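Local coordinates for acetoin utilization protein AcuB, putative (Vibrio cholerae, PDB 2O16) that is of unknown function but, as an AcuB-like protein with paired CBS motifs, may sense a nucleotide or related ligand, at residues D9-R13 with D128-I132; L24-K28 with L57-Q61; I36-P40 with I51-R55. All coordinates share one frame; numbering follows the deposited sequence.

Interaction 1 (D9-R13 with D128-I132)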
loop_
_atom_site.group_PDB
_atom_site.type_symbol
_atom_site.label_atom_id
_atom_site.label_comp_id
_atom_site.label_asym_id
_atom_site.label_seq_id
_atom_site.Cartn_x
_atom_site.Cartn_y
_atom_site.Cartn_z
ATOM N N ASP A 9 -3.095 12.944 -6.513
ATOM C CA ASP A 9 -2.240 14.124 -6.315
ATOM C C ASP A 9 -1.176 13.869 -5.248
ATOM O O ASP A 9 -0.135 14.545 -5.214
ATOM C CB ASP A 9 -3.092 15.353 -5.921
ATOM C CG ASP A 9 -4.030 15.814 -7.026
ATOM O OD1 ASP A 9 -3.717 15.596 -8.216
ATOM O OD2 ASP A 9 -5.085 16.433 -6.705
ATOM N N MET A 10 -1.397 12.870 -4.395
ATOM C CA MET A 10 -0.507 12.642 -3.252
ATOM C C MET A 10 -0.011 11.216 -3.078
ATOM O O MET A 10 0.850 10.962 -2.223
ATOM C CB MET A 10 -1.192 13.122 -1.958
ATOM C CG MET A 10 -2.515 12.407 -1.637
ATOM S SD MET A 10 -2.214 10.800 -0.833
ATOM C CE MET A 10 -1.760 11.336 0.818
ATOM N N MET A 11 -0.557 10.283 -3.860
ATOM C CA MET A 11 -0.180 8.862 -3.756
ATOM C C MET A 11 1.242 8.645 -4.229
ATOM O O MET A 11 1.771 9.443 -5.010
ATOM C CB MET A 11 -1.130 7.974 -4.568
ATOM C CG MET A 11 -1.089 8.197 -6.070
ATOM S SD MET A 11 -2.277 7.231 -6.971
ATOM C CE MET A 11 -1.832 7.553 -8.679
ATOM N N THR A 12 1.848 7.565 -3.751
ATOM C CA THR A 12 3.102 7.055 -4.267
ATOM C C THR A 12 2.779 6.370 -5.598
ATOM O O THR A 12 2.014 5.403 -5.631
ATOM C CB THR A 12 3.747 6.052 -3.257
ATOM O OG1 THR A 12 4.184 6.753 -2.089
ATOM C CG2 THR A 12 4.920 5.288 -3.847
ATOM N N ARG A 13 3.355 6.872 -6.689
ATOM C CA ARG A 13 3.115 6.274 -7.995
ATOM C C ARG A 13 4.183 5.192 -8.277
ATOM O O ARG A 13 5.188 5.124 -7.592
ATOM C CB ARG A 13 3.110 7.364 -9.084
ATOM C CG ARG A 13 2.107 8.480 -8.839
ATOM C CD ARG A 13 2.031 9.430 -10.039
ATOM N NE ARG A 13 1.042 10.496 -9.843
ATOM C CZ ARG A 13 -0.130 10.569 -10.473
ATOM N NH1 ARG A 13 -0.476 9.640 -11.360
ATOM N NH2 ARG A 13 -0.956 11.584 -10.224
ATOM N N ASP A 128 3.044 8.990 2.567
ATOM C CA ASP A 128 2.392 10.018 1.761
ATOM C C ASP A 128 1.711 11.108 2.601
ATOM O O ASP A 128 1.720 12.300 2.218
ATOM C CB ASP A 128 1.390 9.394 0.772
ATOM C CG ASP A 128 2.056 8.422 -0.178
ATOM O OD1 ASP A 128 3.107 8.781 -0.763
ATOM O OD2 ASP A 128 1.558 7.289 -0.300
ATOM N N PHE A 129 1.097 10.697 3.707
ATOM C CA PHE A 129 0.494 11.637 4.659
ATOM C C PHE A 129 1.518 12.505 5.358
ATOM O O PHE A 129 1.255 13.669 5.624
ATOM C CB PHE A 129 -0.358 10.906 5.693
ATOM C CG PHE A 129 -1.624 10.330 5.114
ATOM C CD1 PHE A 129 -2.573 11.160 4.527
ATOM C CD2 PHE A 129 -1.846 8.956 5.123
ATOM C CE1 PHE A 129 -3.763 10.611 3.964
ATOM C CE2 PHE A 129 -3.044 8.405 4.579
ATOM C CZ PHE A 129 -3.969 9.232 3.999
ATOM N N VAL A 130 2.688 11.943 5.669
ATOM C CA VAL A 130 3.770 12.817 6.176
ATOM C C VAL A 130 4.094 13.965 5.211
ATOM O O VAL A 130 4.201 15.110 5.612
ATOM C CB VAL A 130 5.052 12.001 6.517
ATOM C CG1 VAL A 130 6.190 12.951 6.964
ATOM C CG2 VAL A 130 4.765 10.964 7.625
ATOM N N THR A 131 4.258 13.648 3.923
ATOM C CA THR A 131 4.587 14.609 2.895
ATOM C C THR A 131 3.499 15.663 2.782
ATOM O O THR A 131 3.765 16.874 2.725
ATOM C CB THR A 131 4.744 13.918 1.516
ATOM O OG1 THR A 131 5.831 12.993 1.575
ATOM C CG2 THR A 131 5.041 14.958 0.392
ATOM N N ILE A 132 2.259 15.198 2.759
ATOM C CA ILE A 132 1.176 16.136 2.650
ATOM C C ILE A 132 1.038 17.007 3.931
ATOM O O ILE A 132 0.756 18.204 3.819
ATOM C CB ILE A 132 -0.121 15.442 2.130
ATOM C CG1 ILE A 132 -0.900 16.403 1.221
ATOM C CG2 ILE A 132 -0.980 14.930 3.261
ATOM C CD1 ILE A 132 -0.395 16.432 -0.218
HETATM O O HOH W 1 2.045 12.898 -0.610
#
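Met10 holds CG between its backbone N and carbonyl carbon (chi1 60°), and further bends at chi2 and chi3 (75°) fold the thioether back toward helix 126-141. Its methyl CE thereby settles 3.7 Å from Asp128 CB and meets the ring of Phe129. The ring contact is an off-centre CH-pi interaction: CE stands 4.2 Å from the Phe129 centroid, 30° off the ring normal. At the other end of the side chain, Met10 CB packs against Ile132 CD1 at 3.8 Å, giving the methionine apolar partners one helical turn apart. The polar half of the contact centres on Asp128. Thr12 OG1 donates to Asp128 OD1 at 2.7 Å, using the syn lone pair of that oxygen, with the two side chains roughly perpendicular to each other. Asp128 OD2 accepts from Thr125 N, so both carboxylate oxygens are engaged; this bond from the third helical residue back to the residue just before the helix matches one half of a capping box. A water donates to Met10 O (2.8 Å) and to Asp128 O (2.9 Å), bridging two backbone carbonyls. Asp128 O also takes the helical bond from Ile132 N. The contact thus fixes the N-terminal segment to the second CBS motif: Thr12 pairs through its backbone with Ile123 of strand 119-124, while Leu97 of helix 97-106 touches both Met10 and Phe129.

Interaction 2 (L24-K28 with L57-Q61)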
loop_
_atom_site.group_PDB
_atom_site.type_symbol
_atom_site.label_atom_id
_atom_site.label_comp_id
_atom_site.label_asym_id
_atom_site.label_seq_id
_atom_site.Cartn_x
_atom_site.Cartn_y
_atom_site.Cartn_z
ATOM N N LEU A 24 7.523 -14.921 0.689
ATOM C CA LEU A 24 7.760 -14.112 1.912
ATOM C C LEU A 24 9.183 -13.533 1.921
ATOM O O LEU A 24 9.400 -12.332 2.206
ATOM C CB LEU A 24 7.548 -14.954 3.176
ATOM C CG LEU A 24 7.535 -14.188 4.522
ATOM C CD1 LEU A 24 6.627 -14.896 5.504
ATOM C CD2 LEU A 24 8.934 -14.023 5.089
ATOM N N ASN A 25 10.158 -14.392 1.582
ATOM C CA ASN A 25 11.560 -13.986 1.554
ATOM C C ASN A 25 11.827 -12.841 0.588
ATOM O O ASN A 25 12.551 -11.903 0.920
ATOM C CB ASN A 25 12.453 -15.187 1.220
ATOM C CG ASN A 25 13.840 -15.062 1.825
ATOM O OD1 ASN A 25 14.008 -14.476 2.893
ATOM N ND2 ASN A 25 14.850 -15.618 1.134
ATOM N N ASP A 26 11.232 -12.898 -0.607
ATOM C CA ASP A 26 11.340 -11.813 -1.564
ATOM C C ASP A 26 10.736 -10.508 -1.047
ATOM O O ASP A 26 11.319 -9.442 -1.246
ATOM C CB ASP A 26 10.642 -12.157 -2.886
ATOM C CG ASP A 26 11.227 -13.382 -3.565
ATOM O OD1 ASP A 26 12.470 -13.557 -3.540
ATOM O OD2 ASP A 26 10.442 -14.149 -4.141
ATOM N N ALA A 27 9.550 -10.592 -0.447
ATOM C CA ALA A 27 8.876 -9.398 0.080
ATOM C C ALA A 27 9.696 -8.809 1.244
ATOM O O ALA A 27 9.859 -7.594 1.340
ATOM C CB ALA A 27 7.442 -9.752 0.552
ATOM N N LYS A 28 10.169 -9.676 2.132
ATOM C CA LYS A 28 11.109 -9.257 3.189
ATOM C C LYS A 28 12.309 -8.473 2.638
ATOM O O LYS A 28 12.601 -7.364 3.098
ATOM C CB LYS A 28 11.571 -10.463 4.006
ATOM C CG LYS A 28 12.389 -10.104 5.274
ATOM C CD LYS A 28 13.124 -11.353 5.759
ATOM C CE LYS A 28 14.174 -11.038 6.841
ATOM N NZ LYS A 28 13.624 -11.227 8.226
ATOM N N LEU A 57 4.169 -10.249 7.127
ATOM C CA LEU A 57 5.386 -11.069 7.037
ATOM C C LEU A 57 5.835 -11.489 8.423
ATOM O O LEU A 57 6.186 -12.651 8.644
ATOM C CB LEU A 57 6.528 -10.333 6.299
ATOM C CG LEU A 57 6.249 -9.887 4.861
ATOM C CD1 LEU A 57 7.533 -9.462 4.170
ATOM C CD2 LEU A 57 5.539 -10.979 4.050
ATOM N N LEU A 58 5.782 -10.549 9.364
ATOM C CA LEU A 58 6.190 -10.835 10.740
ATOM C C LEU A 58 5.267 -11.871 11.381
ATOM O O LEU A 58 5.735 -12.799 12.049
ATOM C CB LEU A 58 6.284 -9.558 11.592
ATOM C CG LEU A 58 7.397 -8.546 11.295
ATOM C CD1 LEU A 58 7.191 -7.308 12.151
ATOM C CD2 LEU A 58 8.826 -9.108 11.499
ATOM N N ALA A 59 3.963 -11.749 11.157
ATOM C CA ALA A 59 3.014 -12.752 11.680
ATOM C C ALA A 59 3.197 -14.157 11.071
ATOM O O ALA A 59 3.053 -15.166 11.770
ATOM C CB ALA A 59 1.592 -12.292 11.492
ATOM N N ALA A 60 3.509 -14.235 9.779
ATOM C CA ALA A 60 3.729 -15.544 9.160
ATOM C C ALA A 60 5.012 -16.167 9.710
ATOM O O ALA A 60 5.054 -17.365 9.982
ATOM C CB ALA A 60 3.803 -15.423 7.654
ATOM N N GLN A 61 6.050 -15.352 9.867
ATOM C CA GLN A 61 7.337 -15.830 10.396
ATOM C C GLN A 61 7.198 -16.301 11.847
ATOM O O GLN A 61 7.676 -17.382 12.211
ATOM C CB GLN A 61 8.428 -14.762 10.261
ATOM C CG GLN A 61 8.947 -14.606 8.833
ATOM C CD GLN A 61 9.897 -13.422 8.665
ATOM O OE1 GLN A 61 11.112 -13.599 8.647
ATOM N NE2 GLN A 61 9.343 -12.209 8.553
#
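The Gln61 carboxamide receives the CD2 methyl of Leu24 over one face, with Gln61 CD and Leu24 CD2 3.8 Å apart. Within the amide plane, Gln61 NE2 donates to Leu57 O at 3.2 Å with a fairly straight N-H, which fixes the rotation of the group. This donor stands 77° out of the Leu57 carbonyl plane, whereas the helical bond from Gln61 N reaches the same oxygen from the opposite face. The other end of the amide turns to the first helix: Lys28 NZ makes a weak hydrogen bond to Gln61 OE1 at 3.5 Å. In chain order the helices precede and follow the hairpin, the alpha-beta-beta-alpha part of the CBS fold. Their short segments run closer to antiparallel than to perpendicular (138°), with axes 11.0 Å apart, a separation bridged by leucines. Leu57 CD1 meets Ala27 CB at 3.6 Å and comes within 3.3 Å of Lys28 N, a tight approach to the backbone. The other methyl, Leu57 CD2, touches Leu24 CG, the two leucines lying alongside and pointing opposite ways. With CG anti to the backbone N (chi1 -170°), Leu24 sends CD2 to Gln61 and CD1 to Ala60 CB, 3.6 Å away. Lys28 NZ has a second, long and weak ionic partner in Glu32.

Interaction 3 (I36-P40 with I51-R55); sequences IRHVP and IVSQR. With PO4 (phosphate ion), chain C; PO4 (phosphate ion), chain D; PO4 (phosphate ion), chain E.
Val39 and Val52 form an antiparallel hydrogen-bonded pair: Val39 N donates to Val52 O, and Val52 N to Val39 O, each at 3.0 Å. The first donor lies nearly in line with its carbonyl; the second stands 38° out of the carbonyl plane. Past the strand end, Gln54 N donates to Arg37 O at 2.9 Å, carrying the pairing into helix 54-64, and Arg37 CD lies 3.8 Å from Gln54 OE1. Two phosphates, probably from the crystallisation liquor, face opposite sides of the Arg37 guanidinium. One takes His38 ND1 at 2.8 Å to its O1, nearly straight (171°) and at the ring edge, and the same O1 accepts from Arg37 N; the other bonds Arg37 NH1. Asp126 holds NH2 in a salt bridge. These sites are consistent with the anion-binding cleft between CBS motifs. Apart from them, Ser53 OG, set between its backbone N and carbonyl carbon (chi1 63°), bonds O3 of a third phosphate at 2.8 Å. Ser53 is also the N-cap of helix 54-64, and Asp56 bonds back to Ser53 N, consistent with a capping box. On one face Val39 and Val52 pack against helix 24-34; on the other, Pro40 meets Leu120 and Ile123 of strand 119-124.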
loop_
_atom_site.group_PDB
_atom_site.type_symbol
_atom_site.label_atom_id
_atom_site.label_comp_id
_atom_site.label_asym_id
_atom_site.label_seq_id
_atom_site.Cartn_x
_atom_site.Cartn_y
_atom_site.Cartn_z
ATOM N N ILE A 36 10.639 -0.004 3.171
ATOM C CA ILE A 36 9.203 0.219 3.073
ATOM C C ILE A 36 8.517 -0.936 3.784
ATOM O O ILE A 36 9.158 -1.912 4.176
ATOM C CB ILE A 36 8.715 0.316 1.597
ATOM C CG1 ILE A 36 9.068 -0.966 0.847
ATOM C CG2 ILE A 36 9.275 1.570 0.882
ATOM C CD1 ILE A 36 8.504 -1.055 -0.563
ATOM N N ARG A 37 7.204 -0.837 3.947
ATOM C CA ARG A 37 6.481 -1.848 4.670
ATOM C C ARG A 37 5.229 -2.373 3.974
ATOM O O ARG A 37 4.467 -3.127 4.587
ATOM C CB ARG A 37 6.113 -1.339 6.063
ATOM C CG ARG A 37 7.316 -1.265 7.031
ATOM C CD ARG A 37 6.827 -0.792 8.375
ATOM N NE ARG A 37 6.519 0.636 8.321
ATOM C CZ ARG A 37 5.295 1.149 8.331
ATOM N NH1 ARG A 37 4.202 0.367 8.415
ATOM N NH2 ARG A 37 5.158 2.465 8.283
ATOM N N HIS A 38 5.039 -2.027 2.706
ATOM C CA HIS A 38 3.855 -2.470 1.977
ATOM C C HIS A 38 4.219 -2.762 0.543
ATOM O O HIS A 38 4.793 -1.902 -0.127
ATOM C CB HIS A 38 2.742 -1.395 2.029
ATOM C CG HIS A 38 2.293 -1.081 3.415
ATOM N ND1 HIS A 38 2.912 -0.124 4.196
ATOM C CD2 HIS A 38 1.336 -1.644 4.192
ATOM C CE1 HIS A 38 2.339 -0.096 5.387
ATOM N NE2 HIS A 38 1.393 -1.018 5.416
ATOM N N VAL A 39 3.886 -3.976 0.107
ATOM C CA VAL A 39 4.186 -4.449 -1.237
ATOM C C VAL A 39 2.900 -5.021 -1.825
ATOM O O VAL A 39 2.454 -6.093 -1.405
ATOM C CB VAL A 39 5.246 -5.538 -1.243
ATOM C CG1 VAL A 39 5.548 -6.005 -2.679
ATOM C CG2 VAL A 39 6.551 -5.027 -0.535
ATOM N N PRO A 40 2.327 -4.299 -2.784
ATOM C CA PRO A 40 1.198 -4.854 -3.519
ATOM C C PRO A 40 1.624 -6.123 -4.329
ATOM O O PRO A 40 2.769 -6.225 -4.859
ATOM C CB PRO A 40 0.784 -3.703 -4.443
ATOM C CG PRO A 40 1.440 -2.449 -3.841
ATOM C CD PRO A 40 2.703 -2.947 -3.258
ATOM N N ILE A 51 -2.080 -7.421 -1.084
ATOM C CA ILE A 51 -0.991 -6.613 -0.606
ATOM C C ILE A 51 -0.436 -7.263 0.674
ATOM O O ILE A 51 -1.195 -7.836 1.466
ATOM C CB ILE A 51 -1.437 -5.115 -0.433
ATOM C CG1 ILE A 51 -0.321 -4.254 0.171
ATOM C CG2 ILE A 51 -2.741 -5.001 0.365
ATOM C CD1 ILE A 51 -0.545 -2.782 -0.050
ATOM N N VAL A 52 0.887 -7.235 0.841
ATOM C CA VAL A 52 1.489 -7.768 2.066
ATOM C C VAL A 52 2.179 -6.626 2.824
ATOM O O VAL A 52 2.829 -5.776 2.210
ATOM C CB VAL A 52 2.495 -8.940 1.766
ATOM C CG1 VAL A 52 1.729 -10.173 1.228
ATOM C CG2 VAL A 52 3.589 -8.482 0.759
ATOM N N SER A 53 1.982 -6.585 4.138
ATOM C CA SER A 53 2.622 -5.567 4.973
ATOM C C SER A 53 3.756 -6.224 5.742
ATOM O O SER A 53 3.838 -7.454 5.819
ATOM C CB SER A 53 1.612 -4.978 5.968
ATOM O OG SER A 53 1.156 -5.999 6.841
ATOM N N GLN A 54 4.619 -5.408 6.338
ATOM C CA GLN A 54 5.599 -5.959 7.284
ATOM C C GLN A 54 4.896 -6.768 8.366
ATOM O O GLN A 54 5.376 -7.847 8.763
ATOM C CB GLN A 54 6.423 -4.845 7.935
ATOM C CG GLN A 54 7.453 -5.396 8.948
ATOM C CD GLN A 54 8.136 -4.271 9.700
ATOM O OE1 GLN A 54 7.587 -3.711 10.650
ATOM N NE2 GLN A 54 9.302 -3.895 9.232
ATOM N N ARG A 55 3.739 -6.278 8.828
ATOM C CA ARG A 55 2.992 -7.004 9.844
ATOM C C ARG A 55 2.566 -8.406 9.376
ATOM O O ARG A 55 2.594 -9.375 10.151
ATOM C CB ARG A 55 1.791 -6.192 10.364
ATOM C CG ARG A 55 1.027 -6.944 11.496
ATOM C CD ARG A 55 -0.009 -6.069 12.190
ATOM N NE ARG A 55 -0.849 -6.827 13.120
ATOM C CZ ARG A 55 -1.790 -6.294 13.898
ATOM N NH1 ARG A 55 -2.024 -4.987 13.874
ATOM N NH2 ARG A 55 -2.501 -7.069 14.707
HETATM P P PO4 C . 5.399 2.511 4.095
HETATM O O1 PO4 C . 5.148 1.257 3.295
HETATM O O2 PO4 C . 4.366 2.518 5.205
HETATM O O3 PO4 C . 6.770 2.326 4.706
HETATM O O4 PO4 C . 5.343 3.789 3.279
HETATM P P PO4 D . 2.039 2.128 10.827
HETATM O O1 PO4 D . 1.955 1.019 9.787
HETATM O O2 PO4 D . 1.189 1.725 12.041
HETATM O O3 PO4 D . 3.469 2.379 11.249
HETATM O O4 PO4 D . 1.446 3.371 10.220
HETATM P P PO4 E . -2.337 -6.285 8.468
HETATM O O1 PO4 E . -2.637 -7.403 7.489
HETATM O O2 PO4 E . -1.652 -6.923 9.659
HETATM O O3 PO4 E . -1.388 -5.237 7.859
HETATM O O4 PO4 E . -3.644 -5.689 8.970
HETATM O O HOH W 2 3.411 -2.971 8.644
#

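How the interactions relate
Interactions 2 and 3 build the first CBS motif and touch directly, Ala27 CB lying 4.1 Å from Val52 CG2; both use helix 54-64. Interaction 1 lies on the opposite side of the chain's centre from interaction 2, their centres about 25 Å apart, and joins the N-terminal segment to the second motif. Interaction 3 is the most central. All three are partly buried, but their chemistry differs: interaction 2 is mainly leucine and alanine packing with one weak lysine-glutamine bond at its margin, interaction 1 mixes methionine packing with a buried carboxylate, and interaction 3 is main-chain strand pairing, with bound phosphates along its edge. Asp128-Thr125 and Asp56-Ser53 repeat one aspartate-to-backbone bond at matching helix starts.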